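Local coordinates for FAD:protein FMN transferase (Pseudomonas stutzeri ATCC 14405 = CCUG 16156, PDB 5MGY) that probably transfers the FMN moiety of FAD onto a threonine of a target protein, using magnesium and releasing AMP, and matures NosR for nitrous oxide reduction, at residues D31-K35 / E36-G40; E43-L46 / G47-K51; D165-I168 / D169-A173; A287-R291 / N292-A296. All coordinates share one frame; numbering follows the deposited sequence.

Contact 1 of 4, residues D31-K35 / E36-G40; sequences DGPAK and EVLHG. Unlike the reference sequence in segment 31-35: Ala34 (reference Ser). Unlike the reference sequence in segment 36-40: Val37 (reference Met), Gly40 (reference Ser).
Pro33 and Leu38 form the apolar part of this local contact, where the loop after strand 21-28 runs into helix 35-53. Both branch ends of Leu38 reach the same corner of the proline ring. Leu38 CD2 lies 4.0 Å from Pro33 CG, and Leu38 CD1 is 4.1 Å from that Pro33 CG. Leu38 CG stands beside its backbone N (chi1 -65°), which turns the side chain back to the helix start. Leu38 also packs on Tyr26 and Phe13 of the sheet. Replacing Leu38 by an alanine would probably open a gap beside Pro33 CG and take away that packing on the sheet. A second apolar touch is smaller: Ala34 CB meets Val37 CG2 at 3.7 Å.

The backbone supplies the hydrogen bond of the contact. His39 N donates to Lys35 O over 3.0 Å, with an N-H...O angle of 152°. Ala34 holds the N-cap position, but its methyl has no acceptor to offer the first helical N-H groups. The preceding carbonyl is tied to strand 21-28, because Pro33 O accepts from Tyr26 OH.

The lysine chain passes the carboxylate with its carbon atoms. Lys35 and Glu36 cross at a slant, and Lys35 CE comes within 3.7 Å of Glu36 OE2. The charged ends stay apart, with Lys35 NZ 4.8 Å from Glu36 OE2. Any attraction is therefore likely to be modest. The chemistry implies a helix start held by backbone bonding and by apolar packing, with the lysine and glutamate charges left at the surface.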
ATOM      1  N   ASP A  31      13.227   5.197  30.320  1.00 80.22           N
ATOM      2  CA  ASP A  31      13.985   5.731  29.193  1.00 84.24           C
ATOM      3  C   ASP A  31      13.134   6.396  28.103  1.00 81.27           C
ATOM      4  O   ASP A  31      13.330   7.554  27.756  1.00 80.24           O
ATOM      5  CB  ASP A  31      14.714   4.555  28.494  1.00 92.19           C
ATOM      6  CG  ASP A  31      15.958   4.092  29.233  1.00 99.58           C
ATOM      7  OD1 ASP A  31      16.478   4.840  30.102  1.00111.44           O
ATOM      8  OD2 ASP A  31      16.423   2.972  28.917  1.00 98.70           O
ATOM      9  N   GLY A  32      12.215   5.604  27.550  1.00 74.83           N
ATOM     10  CA  GLY A  32      11.595   5.889  26.288  1.00 65.35           C
ATOM     11  C   GLY A  32      10.865   7.220  26.174  1.00 58.17           C
ATOM     12  O   GLY A  32      10.501   7.833  27.165  1.00 53.63           O
ATOM     13  N   PRO A  33      10.620   7.651  24.940  1.00 53.54           N
ATOM     14  CA  PRO A  33      10.145   8.973  24.665  1.00 54.21           C
ATOM     15  C   PRO A  33       8.724   9.189  25.044  1.00 52.50           C
ATOM     16  O   PRO A  33       7.941   8.245  25.118  1.00 50.40           O
ATOM     17  CB  PRO A  33      10.269   9.092  23.147  1.00 55.64           C
ATOM     18  CG  PRO A  33      10.154   7.710  22.662  1.00 55.45           C
ATOM     19  CD  PRO A  33      10.767   6.859  23.715  1.00 55.18           C
ATOM     20  N   ALA A  34       8.408  10.461  25.260  1.00 54.43           N
ATOM     21  CA  ALA A  34       7.068  10.886  25.625  1.00 53.96           C
ATOM     22  C   ALA A  34       6.220  10.759  24.393  1.00 53.90           C
ATOM     23  O   ALA A  34       6.761  10.759  23.311  1.00 57.89           O
ATOM     24  CB  ALA A  34       7.092  12.325  26.127  1.00 55.11           C
ATOM     25  N   LYS A  35       4.905  10.642  24.542  1.00 54.26           N
ATOM     26  CA  LYS A  35       4.043  10.409  23.394  1.00 56.72           C
ATOM     27  C   LYS A  35       3.740  11.630  22.490  1.00 60.38           C
ATOM     28  O   LYS A  35       3.367  11.482  21.335  1.00 61.12           O
ATOM     29  CB  LYS A  35       2.761   9.726  23.823  1.00 56.60           C
ATOM     30  CG  LYS A  35       1.657  10.670  24.193  1.00 59.90           C
ATOM     31  CD  LYS A  35       0.375   9.891  24.401  1.00 61.50           C
ATOM     32  CE  LYS A  35      -0.774  10.856  24.561  1.00 66.12           C
ATOM     33  NZ  LYS A  35      -1.902  10.116  25.149  1.00 67.18           N
ATOM     34  N   GLU A  36       3.833  12.822  23.039  1.00 65.36           N
ATOM     35  CA  GLU A  36       3.656  14.004  22.221  1.00 65.24           C
ATOM     36  C   GLU A  36       4.868  14.222  21.333  1.00 64.06           C
ATOM     37  O   GLU A  36       4.742  14.833  20.291  1.00 61.53           O
ATOM     38  CB  GLU A  36       3.356  15.235  23.050  1.00 70.29           C
ATOM     39  CG  GLU A  36       1.957  15.209  23.657  1.00 71.89           C
ATOM     40  CD  GLU A  36       1.858  14.363  24.950  1.00 75.05           C
ATOM     41  OE1 GLU A  36       2.918  13.864  25.497  1.00 72.67           O
ATOM     42  OE2 GLU A  36       0.701  14.190  25.408  1.00 66.98           O
ATOM     43  N   VAL A  37       6.010  13.723  21.750  1.00 61.97           N
ATOM     44  CA  VAL A  37       7.208  13.774  20.951  1.00 60.34           C
ATOM     45  C   VAL A  37       7.017  12.894  19.723  1.00 59.59           C
ATOM     46  O   VAL A  37       7.364  13.297  18.611  1.00 63.26           O
ATOM     47  CB  VAL A  37       8.378  13.179  21.740  1.00 61.50           C
ATOM     48  CG1 VAL A  37       9.684  13.208  20.927  1.00 59.00           C
ATOM     49  CG2 VAL A  37       8.480  13.856  23.099  1.00 63.29           C
ATOM     50  N   LEU A  38       6.512  11.671  19.938  1.00 53.20           N
ATOM     51  CA  LEU A  38       6.285  10.763  18.831  1.00 51.01           C
ATOM     52  C   LEU A  38       5.182  11.247  17.923  1.00 52.96           C
ATOM     53  O   LEU A  38       5.266  11.128  16.732  1.00 55.16           O
ATOM     54  CB  LEU A  38       5.954   9.362  19.299  1.00 48.04           C
ATOM     55  CG  LEU A  38       7.095   8.683  20.031  1.00 50.61           C
ATOM     56  CD1 LEU A  38       6.913   7.212  20.128  1.00 49.34           C
ATOM     57  CD2 LEU A  38       8.356   8.820  19.302  1.00 50.81           C
ATOM     58  N   HIS A  39       4.171  11.850  18.498  1.00 54.69           N
ATOM     59  CA  HIS A  39       3.094  12.386  17.719  1.00 54.88           C
ATOM     60  C   HIS A  39       3.629  13.461  16.763  1.00 55.14           C
ATOM     61  O   HIS A  39       3.242  13.488  15.623  1.00 55.88           O
ATOM     62  CB  HIS A  39       2.093  12.964  18.669  1.00 60.18           C
ATOM     63  CG  HIS A  39       0.744  13.148  18.096  1.00 63.88           C
ATOM     64  ND1 HIS A  39       0.484  14.019  17.059  1.00 70.51           N
ATOM     65  CD2 HIS A  39      -0.441  12.617  18.458  1.00 65.87           C
ATOM     66  CE1 HIS A  39      -0.807  14.001  16.787  1.00 70.07           C
ATOM     67  NE2 HIS A  39      -1.390  13.151  17.620  1.00 70.22           N
ATOM     68  N   GLY A  40       4.538  14.303  17.225  1.00 55.83           N
ATOM     69  CA  GLY A  40       5.218  15.250  16.365  1.00 59.41           C
ATOM     70  C   GLY A  40       6.212  14.629  15.385  1.00 61.98           C
ATOM     71  O   GLY A  40       6.323  15.128  14.268  1.00 67.87           O
TER

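Contact 2 of 4, residues E43-L46 / G47-K51; sequences EAIL and GQLDK. Unlike the reference sequence in segment 43-46: Ile45 (reference Leu). Unlike the reference sequence in segment 47-51: Gln48 (reference Glu).
Leu49 packs back on Leu46 and Ile45, one turn earlier in helix 35-53, and this is the close side of the contact. Leu49 CD1 lies 4.0 Å from Leu46 CD2, the two side chains meeting at a slant. The same methyl, Leu49 CD1, is 4.3 Å from Ile45 CG2. Leu49 CG stands beside its own backbone N (chi1 -71°), and this places it 3.5 Å from Ile45 O. Ile45 and Leu49 are buried. Ile45 also packs on Leu166 and Val167, and Leu49 on Tyr162 and Ala163.

The backbone beneath is regular. Leu49 N bonds to Ile45 O at 3.1 Å. Asp50 N reaches Leu46 O at 3.2 Å, coming from above the carbonyl plane (39° out of it). Gly47 N donates to Glu43 O at 3.0 Å and more weakly to Ala44 O. The latter oxygen also accepts from Gln48 N, so two N-H groups share it.

The solvent side is looser. Ala44 and Gln48 are exposed, and their side chains do not meet each other. Gln48 instead runs its extended chain past the backbone, with Gln48 CG 3.8 Å from Ala44 O. Gly47 adds no side chain. The polar ends of Glu43 and Lys51 are tied to other parts of the chain: Glu43 OE2 to Tyr22 OH, Lys51 NZ to Asp61 in a salt bridge. The pattern is that of an amphipathic alpha-helix, whose apolar side packs against helix 159-173 in this ApbE-family protein.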
ATOM      1  N   GLU A  43       4.054  13.253  12.672  1.00 51.53           N
ATOM      2  CA  GLU A  43       3.408  14.261  11.859  1.00 48.78           C
ATOM      3  C   GLU A  43       4.385  14.862  10.887  1.00 43.32           C
ATOM      4  O   GLU A  43       4.017  15.208   9.784  1.00 40.59           O
ATOM      5  CB  GLU A  43       2.799  15.321  12.731  1.00 55.20           C
ATOM      6  CG  GLU A  43       1.525  15.909  12.129  1.00 60.85           C
ATOM      7  CD  GLU A  43       0.289  15.108  12.483  1.00 60.28           C
ATOM      8  OE1 GLU A  43      -0.502  14.812  11.587  1.00 54.12           O
ATOM      9  OE2 GLU A  43       0.099  14.797  13.676  1.00 66.51           O
ATOM     10  N   ALA A  44       5.626  14.961  11.309  1.00 41.68           N
ATOM     11  CA  ALA A  44       6.681  15.485  10.487  1.00 44.30           C
ATOM     12  C   ALA A  44       6.869  14.608   9.287  1.00 44.21           C
ATOM     13  O   ALA A  44       6.967  15.091   8.198  1.00 45.00           O
ATOM     14  CB  ALA A  44       7.993  15.539  11.265  1.00 45.17           C
ATOM     15  N   ILE A  45       6.865  13.315   9.518  1.00 44.81           N
ATOM     16  CA  ILE A  45       7.125  12.354   8.486  1.00 43.68           C
ATOM     17  C   ILE A  45       6.038  12.412   7.458  1.00 39.67           C
ATOM     18  O   ILE A  45       6.310  12.317   6.282  1.00 37.26           O
ATOM     19  CB  ILE A  45       7.157  10.959   9.094  1.00 46.26           C
ATOM     20  CG1 ILE A  45       8.310  10.914  10.090  1.00 50.93           C
ATOM     21  CG2 ILE A  45       7.293   9.864   8.023  1.00 45.51           C
ATOM     22  CD1 ILE A  45       8.359   9.636  10.897  1.00 52.00           C
ATOM     23  N   LEU A  46       4.809  12.536   7.922  1.00 37.97           N
ATOM     24  CA  LEU A  46       3.658  12.630   7.042  1.00 40.35           C
ATOM     25  C   LEU A  46       3.618  13.878   6.252  1.00 44.28           C
ATOM     26  O   LEU A  46       3.020  13.907   5.204  1.00 49.65           O
ATOM     27  CB  LEU A  46       2.364  12.524   7.821  1.00 38.99           C
ATOM     28  CG  LEU A  46       2.160  11.124   8.384  1.00 39.94           C
ATOM     29  CD1 LEU A  46       0.808  11.019   9.038  1.00 39.79           C
ATOM     30  CD2 LEU A  46       2.295  10.058   7.282  1.00 39.61           C
ATOM     31  N   GLY A  47       4.218  14.942   6.773  1.00 49.03           N
ATOM     32  CA  GLY A  47       4.325  16.180   6.033  1.00 47.11           C
ATOM     33  C   GLY A  47       5.301  16.033   4.910  1.00 43.67           C
ATOM     34  O   GLY A  47       5.033  16.566   3.857  1.00 46.74           O
ATOM     35  N   GLN A  48       6.427  15.366   5.142  1.00 38.65           N
ATOM     36  CA  GLN A  48       7.377  15.203   4.094  1.00 43.92           C
ATOM     37  C   GLN A  48       6.757  14.355   2.976  1.00 46.21           C
ATOM     38  O   GLN A  48       6.998  14.613   1.796  1.00 50.14           O
ATOM     39  CB  GLN A  48       8.599  14.479   4.551  1.00 46.03           C
ATOM     40  CG  GLN A  48       9.562  15.252   5.376  1.00 49.31           C
ATOM     41  CD  GLN A  48      10.647  14.326   5.883  1.00 51.95           C
ATOM     42  OE1 GLN A  48      10.813  14.122   7.107  1.00 49.87           O
ATOM     43  NE2 GLN A  48      11.376  13.700   4.929  1.00 53.41           N
ATOM     44  N   LEU A  49       5.998  13.324   3.337  1.00 43.31           N
ATOM     45  CA  LEU A  49       5.458  12.446   2.318  1.00 42.43           C
ATOM     46  C   LEU A  49       4.503  13.204   1.460  1.00 42.60           C
ATOM     47  O   LEU A  49       4.529  13.060   0.248  1.00 43.19           O
ATOM     48  CB  LEU A  49       4.771  11.222   2.899  1.00 39.77           C
ATOM     49  CG  LEU A  49       5.708  10.200   3.519  1.00 38.35           C
ATOM     50  CD1 LEU A  49       4.964   9.228   4.405  1.00 38.46           C
ATOM     51  CD2 LEU A  49       6.383   9.385   2.491  1.00 38.05           C
ATOM     52  N   ASP A  50       3.686  14.032   2.079  1.00 42.63           N
ATOM     53  CA  ASP A  50       2.699  14.783   1.346  1.00 45.87           C
ATOM     54  C   ASP A  50       3.376  15.808   0.405  1.00 47.77           C
ATOM     55  O   ASP A  50       2.962  16.013  -0.702  1.00 52.47           O
ATOM     56  CB  ASP A  50       1.835  15.484   2.339  1.00 49.88           C
ATOM     57  CG  ASP A  50       0.435  15.766   1.823  1.00 55.22           C
ATOM     58  OD1 ASP A  50      -0.502  15.458   2.449  1.00 56.79           O
ATOM     59  OD2 ASP A  50       0.129  16.372   0.843  1.00 61.14           O
ATOM     60  N   LYS A  51       4.426  16.438   0.865  1.00 49.53           N
ATOM     61  CA  LYS A  51       5.087  17.474   0.096  1.00 49.81           C
ATOM     62  C   LYS A  51       5.830  16.854  -1.067  1.00 45.57           C
ATOM     63  O   LYS A  51       5.845  17.446  -2.104  1.00 48.22           O
ATOM     64  CB  LYS A  51       6.060  18.275   1.004  1.00 50.38           C
ATOM     65  CG  LYS A  51       6.416  19.640   0.494  1.00 52.02           C
ATOM     66  CD  LYS A  51       7.627  19.639  -0.414  1.00 54.90           C
ATOM     67  CE  LYS A  51       7.672  20.940  -1.210  1.00 58.07           C
ATOM     68  NZ  LYS A  51       8.490  20.787  -2.443  1.00 59.52           N
TER

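Contact 3 of 4, residues D165-I168 / D169-A173; sequences DLVI and DRLKA
Ile168 and Lys172 lie side by side and point the same way, one turn apart on helix 159-173. The contact is between carbon atoms: Lys172 CE rests 3.7 Å from Ile168 CG2. The lysine chain is extended beyond CG, which carries NZ past the isoleucine to a salt bridge with Glu190. A second apolar pair is Val167 and Leu171, with Val167 CG1 4.2 Å from Leu171 CG.

The hydrogen bonds across the contact are those of the helix backbone. Asp169 N donates to Asp165 O at 2.9 Å. Arg170 N donates to Leu166 O at 3.2 Å and more weakly to Val167 O. The latter carbonyl also takes Leu171 N at 3.0 Å, a fairly straight bond with an N-H...O angle of 161°. Lys172 N closes the series on Ile168 O.

Asp165 and Arg170 direct their charges to other parts of the chain. Asp165 turns to Thr267 OG1 and Leu268 N at the start of helix 267-292. Arg170 bends at chi2 and chi3, and its NE forms a salt bridge with Glu41. Asp169 instead lies along its own helix, its CG beside the backbone N (chi1 -66°) and 3.5 Å from Asp165 O. The like charges are well separated, with Asp165 OD1 6.5 Å from Asp169 OD1.

The helix packs on the sheet and beside helix 35-53. Ile168 and Val167 touch Val181 of strand 179-183. Val167, Leu166 and Leu171 meet helix 35-53 through Val42, Ile45 and Leu38, so Val167 touches both neighbours.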
ATOM      1  N   ASP A 165       6.897   2.125   7.603  1.00 30.58           N
ATOM      2  CA  ASP A 165       8.271   1.689   7.770  1.00 29.65           C
ATOM      3  C   ASP A 165       9.074   2.879   8.283  1.00 31.60           C
ATOM      4  O   ASP A 165       9.814   2.706   9.255  1.00 35.66           O
ATOM      5  CB  ASP A 165       8.898   1.088   6.503  1.00 27.75           C
ATOM      6  CG  ASP A 165       8.367  -0.305   6.139  1.00 28.21           C
ATOM      7  OD1 ASP A 165       7.903  -1.068   7.031  1.00 29.53           O
ATOM      8  OD2 ASP A 165       8.446  -0.694   4.927  1.00 27.95           O
ATOM      9  N   LEU A 166       8.884   4.069   7.700  1.00 29.91           N
ATOM     10  CA  LEU A 166       9.597   5.258   8.181  1.00 30.74           C
ATOM     11  C   LEU A 166       9.295   5.597   9.641  1.00 30.46           C
ATOM     12  O   LEU A 166      10.209   5.883  10.405  1.00 31.93           O
ATOM     13  CB  LEU A 166       9.378   6.494   7.288  1.00 29.38           C
ATOM     14  CG  LEU A 166       9.991   6.427   5.867  1.00 30.36           C
ATOM     15  CD1 LEU A 166       9.451   7.617   5.040  1.00 30.53           C
ATOM     16  CD2 LEU A 166      11.532   6.289   5.847  1.00 27.97           C
ATOM     17  N   VAL A 167       8.035   5.547  10.028  1.00 30.95           N
ATOM     18  CA  VAL A 167       7.682   5.795  11.402  1.00 33.62           C
ATOM     19  C   VAL A 167       8.371   4.784  12.313  1.00 35.73           C
ATOM     20  O   VAL A 167       8.918   5.148  13.313  1.00 37.95           O
ATOM     21  CB  VAL A 167       6.162   5.795  11.611  1.00 33.55           C
ATOM     22  CG1 VAL A 167       5.809   5.779  13.100  1.00 33.67           C
ATOM     23  CG2 VAL A 167       5.577   7.025  10.940  1.00 32.95           C
ATOM     24  N   ILE A 168       8.385   3.522  11.937  1.00 39.69           N
ATOM     25  CA  ILE A 168       9.098   2.515  12.726  1.00 40.84           C
ATOM     26  C   ILE A 168      10.625   2.751  12.813  1.00 40.80           C
ATOM     27  O   ILE A 168      11.222   2.520  13.841  1.00 44.73           O
ATOM     28  CB  ILE A 168       8.754   1.100  12.240  1.00 41.10           C
ATOM     29  CG1 ILE A 168       7.312   0.784  12.625  1.00 41.86           C
ATOM     30  CG2 ILE A 168       9.676   0.043  12.849  1.00 40.95           C
ATOM     31  CD1 ILE A 168       6.763  -0.510  12.023  1.00 42.56           C
ATOM     32  N   ASP A 169      11.281   3.187  11.766  1.00 42.98           N
ATOM     33  CA  ASP A 169      12.709   3.463  11.896  1.00 46.08           C
ATOM     34  C   ASP A 169      12.929   4.515  12.996  1.00 45.99           C
ATOM     35  O   ASP A 169      13.886   4.420  13.766  1.00 44.25           O
ATOM     36  CB  ASP A 169      13.331   3.906  10.562  1.00 46.35           C
ATOM     37  CG  ASP A 169      13.328   2.778   9.496  1.00 50.83           C
ATOM     38  OD1 ASP A 169      13.182   1.578   9.834  1.00 56.69           O
ATOM     39  OD2 ASP A 169      13.456   3.080   8.282  1.00 53.77           O
ATOM     40  N   ARG A 170      12.015   5.482  13.070  1.00 46.95           N
ATOM     41  CA  ARG A 170      12.113   6.576  14.028  1.00 50.84           C
ATOM     42  C   ARG A 170      11.822   6.230  15.439  1.00 49.60           C
ATOM     43  O   ARG A 170      12.443   6.803  16.318  1.00 52.28           O
ATOM     44  CB  ARG A 170      11.189   7.730  13.687  1.00 54.43           C
ATOM     45  CG  ARG A 170      11.791   8.657  12.648  1.00 62.83           C
ATOM     46  CD  ARG A 170      13.143   9.254  13.035  1.00 66.06           C
ATOM     47  NE  ARG A 170      13.098  10.115  14.227  1.00 67.99           N
ATOM     48  CZ  ARG A 170      14.186  10.560  14.875  1.00 68.81           C
ATOM     49  NH1 ARG A 170      15.401  10.177  14.464  1.00 69.99           N
ATOM     50  NH2 ARG A 170      14.065  11.358  15.947  1.00 62.32           N
ATOM     51  N   LEU A 171      10.830   5.374  15.660  1.00 45.70           N
ATOM     52  CA  LEU A 171      10.551   4.842  16.979  1.00 41.47           C
ATOM     53  C   LEU A 171      11.726   4.001  17.453  1.00 40.89           C
ATOM     54  O   LEU A 171      12.059   4.070  18.621  1.00 39.18           O
ATOM     55  CB  LEU A 171       9.290   3.983  16.991  1.00 40.11           C
ATOM     56  CG  LEU A 171       7.974   4.555  16.529  1.00 39.00           C
ATOM     57  CD1 LEU A 171       6.887   3.644  17.040  1.00 40.39           C
ATOM     58  CD2 LEU A 171       7.756   5.957  17.025  1.00 39.06           C
ATOM     59  N   LYS A 172      12.331   3.212  16.559  1.00 41.36           N
ATOM     60  CA  LYS A 172      13.500   2.415  16.904  1.00 41.99           C
ATOM     61  C   LYS A 172      14.649   3.328  17.218  1.00 41.22           C
ATOM     62  O   LYS A 172      15.324   3.143  18.214  1.00 42.99           O
ATOM     63  CB  LYS A 172      13.899   1.427  15.822  1.00 43.20           C
ATOM     64  CG  LYS A 172      13.029   0.201  15.816  1.00 47.20           C
ATOM     65  CD  LYS A 172      13.379  -0.819  14.728  1.00 49.05           C
ATOM     66  CE  LYS A 172      12.250  -1.852  14.750  1.00 54.44           C
ATOM     67  NZ  LYS A 172      12.559  -3.064  13.973  1.00 60.44           N
ATOM     68  N   ALA A 173      14.851   4.338  16.405  1.00 41.37           N
ATOM     69  CA  ALA A 173      15.973   5.233  16.628  1.00 45.55           C
ATOM     70  C   ALA A 173      15.873   5.962  18.001  1.00 47.75           C
ATOM     71  O   ALA A 173      16.884   6.191  18.673  1.00 49.60           O
ATOM     72  CB  ALA A 173      16.116   6.208  15.458  1.00 44.87           C
TER

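Contact 4 of 4, residues A287-R291 / N292-A296; sequences ALAER and NGIAA
Ala289 O accepts Ile294 N over 2.7 Å, a nearly straight bond with an N-H...O angle of 168°. It reaches five residues forward and belongs to a Schellman motif that ends helix 267-292. Gly293, with positive phi, is the C-prime residue. Its N makes a weak bond to Glu290 O at 3.4 Å. One turn back, Asn292 N bonds to Leu288 O at 2.8 Å. The reversal also sets Ala289 CB against Ile294 CB at 4.0 Å.

Asn292 CG stands beside its backbone N (chi1 -58°), which turns the amide back toward Leu288 and Arg291. Both ends of the amide are used. OD1 accepts Arg291 NE at 3.0 Å in a bent bond, with the guanidinium and amide planes 52° apart, while ND2 bonds to Asp93 O. Leu288 CD1 lies 3.5 Å from Asn292 ND2 and also sits over one face of the guanidinium, near its rim. Arg291 NH1 has a salt bridge to Asp95. With an alanine at Asn292, Arg291 NE and Asp93 O would probably each lose a hydrogen-bonding mate.

Beyond the turn the chain enters strand 295-301, between strands 257-264 and 306-310 of the antiparallel sheet. Ile294 packs back on Leu273, and Ala296 on Leu277, both of helix 267-292.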
ATOM      1  N   ALA A 287      -1.139 -17.882  -8.137  1.00 51.76           N
ATOM      2  CA  ALA A 287      -0.036 -18.545  -8.801  1.00 52.80           C
ATOM      3  C   ALA A 287       1.220 -17.752  -8.500  1.00 52.72           C
ATOM      4  O   ALA A 287       2.212 -18.364  -8.037  1.00 51.70           O
ATOM      5  CB  ALA A 287      -0.290 -18.698 -10.301  1.00 52.30           C
ATOM      6  N   LEU A 288       1.162 -16.409  -8.704  1.00 52.34           N
ATOM      7  CA  LEU A 288       2.312 -15.497  -8.416  1.00 47.88           C
ATOM      8  C   LEU A 288       2.700 -15.625  -6.947  1.00 40.98           C
ATOM      9  O   LEU A 288       3.871 -15.883  -6.608  1.00 36.09           O
ATOM     10  CB  LEU A 288       1.994 -14.025  -8.775  1.00 49.28           C
ATOM     11  CG  LEU A 288       3.179 -13.061  -8.574  1.00 49.86           C
ATOM     12  CD1 LEU A 288       4.156 -13.092  -9.723  1.00 52.38           C
ATOM     13  CD2 LEU A 288       2.675 -11.665  -8.339  1.00 50.17           C
ATOM     14  N   ALA A 289       1.700 -15.505  -6.096  1.00 37.99           N
ATOM     15  CA  ALA A 289       1.986 -15.532  -4.695  1.00 45.33           C
ATOM     16  C   ALA A 289       2.724 -16.802  -4.292  1.00 52.06           C
ATOM     17  O   ALA A 289       3.723 -16.705  -3.578  1.00 53.13           O
ATOM     18  CB  ALA A 289       0.741 -15.336  -3.857  1.00 46.91           C
ATOM     19  N   GLU A 290       2.267 -17.969  -4.807  1.00 58.30           N
ATOM     20  CA  GLU A 290       2.922 -19.269  -4.569  1.00 55.75           C
ATOM     21  C   GLU A 290       4.309 -19.334  -5.233  1.00 56.65           C
ATOM     22  O   GLU A 290       5.282 -19.835  -4.625  1.00 59.84           O
ATOM     23  CB  GLU A 290       2.060 -20.414  -5.067  1.00 57.99           C
ATOM     24  CG  GLU A 290       1.879 -21.509  -4.043  1.00 61.18           C
ATOM     25  CD  GLU A 290       0.875 -21.157  -2.969  1.00 61.48           C
ATOM     26  OE1 GLU A 290      -0.248 -20.740  -3.320  1.00 61.44           O
ATOM     27  OE2 GLU A 290       1.206 -21.310  -1.779  1.00 61.87           O
ATOM     28  N   ARG A 291       4.396 -18.824  -6.462  1.00 51.06           N
ATOM     29  CA  ARG A 291       5.648 -18.828  -7.169  1.00 52.98           C
ATOM     30  C   ARG A 291       6.691 -18.068  -6.372  1.00 53.45           C
ATOM     31  O   ARG A 291       7.782 -18.579  -6.162  1.00 56.00           O
ATOM     32  CB  ARG A 291       5.476 -18.225  -8.547  1.00 52.81           C
ATOM     33  CG  ARG A 291       6.680 -18.378  -9.424  1.00 55.34           C
ATOM     34  CD  ARG A 291       6.522 -17.507 -10.658  1.00 63.19           C
ATOM     35  NE  ARG A 291       7.072 -16.140 -10.478  1.00 69.07           N
ATOM     36  CZ  ARG A 291       6.884 -15.097 -11.306  1.00 75.86           C
ATOM     37  NH1 ARG A 291       6.147 -15.219 -12.411  1.00 76.62           N
ATOM     38  NH2 ARG A 291       7.422 -13.899 -11.033  1.00 77.95           N
ATOM     39  N   ASN A 292       6.347 -16.872  -5.902  1.00 52.06           N
ATOM     40  CA  ASN A 292       7.334 -16.016  -5.224  1.00 51.52           C
ATOM     41  C   ASN A 292       7.363 -16.214  -3.717  1.00 51.73           C
ATOM     42  O   ASN A 292       8.146 -15.569  -3.027  1.00 54.97           O
ATOM     43  CB  ASN A 292       7.034 -14.546  -5.445  1.00 52.37           C
ATOM     44  CG  ASN A 292       6.989 -14.155  -6.881  1.00 52.15           C
ATOM     45  OD1 ASN A 292       7.369 -14.885  -7.771  1.00 53.21           O
ATOM     46  ND2 ASN A 292       6.496 -12.986  -7.115  1.00 56.45           N
ATOM     47  N   GLY A 293       6.482 -17.048  -3.199  1.00 48.57           N
ATOM     48  CA  GLY A 293       6.473 -17.322  -1.774  1.00 48.14           C
ATOM     49  C   GLY A 293       5.880 -16.239  -0.886  1.00 46.32           C
ATOM     50  O   GLY A 293       6.341 -16.031   0.208  1.00 48.19           O
ATOM     51  N   ILE A 294       4.824 -15.593  -1.338  1.00 45.27           N
ATOM     52  CA  ILE A 294       4.234 -14.497  -0.630  1.00 45.25           C
ATOM     53  C   ILE A 294       3.231 -15.073   0.361  1.00 46.08           C
ATOM     54  O   ILE A 294       2.489 -15.996   0.026  1.00 44.72           O
ATOM     55  CB  ILE A 294       3.530 -13.547  -1.594  1.00 44.57           C
ATOM     56  CG1 ILE A 294       4.567 -12.953  -2.546  1.00 46.45           C
ATOM     57  CG2 ILE A 294       2.788 -12.462  -0.829  1.00 45.19           C
ATOM     58  CD1 ILE A 294       3.963 -12.203  -3.729  1.00 47.16           C
ATOM     59  N   ALA A 295       3.219 -14.516   1.571  1.00 43.20           N
ATOM     60  CA  ALA A 295       2.191 -14.837   2.497  1.00 43.81           C
ATOM     61  C   ALA A 295       0.977 -13.947   2.166  1.00 43.95           C
ATOM     62  O   ALA A 295       1.037 -12.714   2.292  1.00 45.81           O
ATOM     63  CB  ALA A 295       2.671 -14.628   3.915  1.00 43.25           C
ATOM     64  N   ALA A 296      -0.104 -14.566   1.714  1.00 41.12           N
ATOM     65  CA  ALA A 296      -1.287 -13.817   1.308  1.00 40.49           C
ATOM     66  C   ALA A 296      -2.589 -14.577   1.598  1.00 41.47           C
ATOM     67  O   ALA A 296      -2.592 -15.812   1.607  1.00 44.10           O
ATOM     68  CB  ALA A 296      -1.199 -13.511  -0.180  1.00 38.62           C
TER

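Contacts 1 and 2 follow one another on helix 35-53, their centres about 17 Å apart. Contact 3 is on helix 159-173, which packs against both. Leu38 CD1 meets Leu171 CD2 at 3.5 Å, and Ile45 CD1 meets Val167 CG2 at 3.8 Å. Contact 4 stands apart: its centre is about 28 Å from that of contact 3. The magnesium ion, bound by Ser157, Asp271 and Thr275, lies about 13 Å from the side chains of Leu49 and Ile294 and about 12 Å from that of Asp165. Helix 267-292 links the regions, since Asp165 bonds at its start, Asp271 and Thr275 lie on it, and contact 4 closes its end.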